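Local atomic coordinates of 6-O-methylguanine DNA methyltransferase (Enterococcus faecalis, PDB entry 2B6C), a protein that is of unknown function but probably takes part in DNA repair, as a predicted member of the AlkD-like family of DNA alkylation repair enzymes. Residues Q10-P13 against E14-A17. Residues are numbered along the deposited sequence; the frame is centred on the assembly and turned at random.
Sequences QKNP and ETAA
Asn12 OD1 is gripped twice at the start of helix 13-22: it accepts a 3.3 Å hydrogen bond from Thr15 N, and a water that donates to it at 3.0 Å accepts in turn from Glu14 N. The N-H of Thr15 points almost straight at the oxygen (174°), yet it arrives from above the carboxamide plane, 62° out of it. With CG anti to the backbone N (chi1 179°), the short asparagine side chain reaches forward to the Thr15 amide, and through the water to that of Glu14, at the end of the helix where no preceding turn supplies carbonyls. This makes Asn12 the N-cap of the first helix in an all-helical protein of the AlkD-like family. Proline suits the position after the cap, since it has no N-H to satisfy and its ring already holds phi near the helical value. The backbone then takes over, Ala16 N bonding to Asn12 O at 2.8 Å and Ala17 N to Pro13 O at 3.1 Å. Thr15 OG1 lies 3.2 Å from Asn12 ND2, at an angle too poor for a hydrogen bond, while its side chain also meets Pro33. Ala16 is buried, its methyl turned toward the preceding loop, where CB lies 3.3 Å from Asn12 O, and it touches Phe29, whose carbonyl oxygen accepts a hydrogen bond from Lys11 NZ.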
loop_
_atom_site.group_PDB
_atom_site.type_symbol
_atom_site.label_atom_id
_atom_site.label_comp_id
_atom_site.label_asym_id
_atom_site.label_seq_id
_atom_site.Cartn_x
_atom_site.Cartn_y
_atom_site.Cartn_z
ATOM N N GLN B 10 -0.994 -25.392 12.948
ATOM C CA GLN B 10 -0.969 -26.814 13.227
ATOM C C GLN B 10 0.484 -27.280 13.295
ATOM O O GLN B 10 1.291 -26.957 12.424
ATOM C CB GLN B 10 -1.730 -27.565 12.131
ATOM C CG GLN B 10 -2.453 -28.787 12.646
ATOM C CD GLN B 10 -3.426 -28.457 13.789
ATOM O OE1 GLN B 10 -3.488 -29.184 14.786
ATOM N NE2 GLN B 10 -4.175 -27.355 13.650
ATOM N N LYS B 11 0.810 -28.036 14.335
ATOM C CA LYS B 11 2.172 -28.499 14.553
ATOM C C LYS B 11 2.588 -29.580 13.543
ATOM O O LYS B 11 1.923 -30.609 13.380
ATOM C CB LYS B 11 2.353 -28.932 16.024
ATOM C CG LYS B 11 3.631 -29.717 16.343
ATOM C CD LYS B 11 4.362 -29.137 17.565
ATOM C CE LYS B 11 5.442 -28.121 17.130
ATOM N NZ LYS B 11 6.123 -27.407 18.267
ATOM N N ASN B 12 3.666 -29.298 12.823
ATOM C CA ASN B 12 4.262 -30.266 11.911
ATOM C C ASN B 12 5.649 -30.649 12.437
ATOM O O ASN B 12 6.637 -29.979 12.137
ATOM C CB ASN B 12 4.308 -29.741 10.469
ATOM C CG ASN B 12 4.956 -30.738 9.494
ATOM O OD1 ASN B 12 5.697 -31.665 9.896
ATOM N ND2 ASN B 12 4.672 -30.560 8.203
ATOM N N PRO B 13 5.713 -31.740 13.226
ATOM C CA PRO B 13 6.886 -32.104 14.026
ATOM C C PRO B 13 8.156 -32.331 13.223
ATOM O O PRO B 13 9.249 -31.983 13.697
ATOM C CB PRO B 13 6.464 -33.413 14.719
ATOM C CG PRO B 13 5.009 -33.467 14.598
ATOM C CD PRO B 13 4.617 -32.711 13.383
ATOM N N GLU B 14 8.026 -32.902 12.026
ATOM C CA GLU B 14 9.206 -33.202 11.220
ATOM C C GLU B 14 9.799 -31.934 10.593
ATOM O O GLU B 14 11.016 -31.737 10.582
ATOM C CB GLU B 14 8.892 -34.266 10.161
ATOM C CG GLU B 14 8.651 -35.681 10.762
ATOM C CD GLU B 14 9.294 -36.827 9.932
ATOM O OE1 GLU B 14 10.213 -36.538 9.118
ATOM O OE2 GLU B 14 8.892 -38.013 10.101
ATOM N N THR B 15 8.924 -31.079 10.067
ATOM C CA THR B 15 9.362 -29.816 9.484
ATOM C C THR B 15 9.866 -28.874 10.588
ATOM O O THR B 15 10.831 -28.142 10.392
ATOM C CB THR B 15 8.222 -29.175 8.645
ATOM O OG1 THR B 15 7.786 -30.120 7.645
ATOM C CG2 THR B 15 8.703 -27.903 7.969
ATOM N N ALA B 16 9.219 -28.911 11.749
ATOM C CA ALA B 16 9.622 -28.084 12.885
ATOM C C ALA B 16 11.045 -28.425 13.335
ATOM O O ALA B 16 11.825 -27.537 13.590
ATOM C CB ALA B 16 8.629 -28.226 14.066
ATOM N N ALA B 17 11.366 -29.712 13.430
ATOM C CA ALA B 17 12.707 -30.170 13.790
ATOM C C ALA B 17 13.763 -29.595 12.868
ATOM O O ALA B 17 14.826 -29.207 13.329
ATOM C CB ALA B 17 12.774 -31.691 13.771
HETATM O O HOH W 1 5.645 -34.425 11.105
#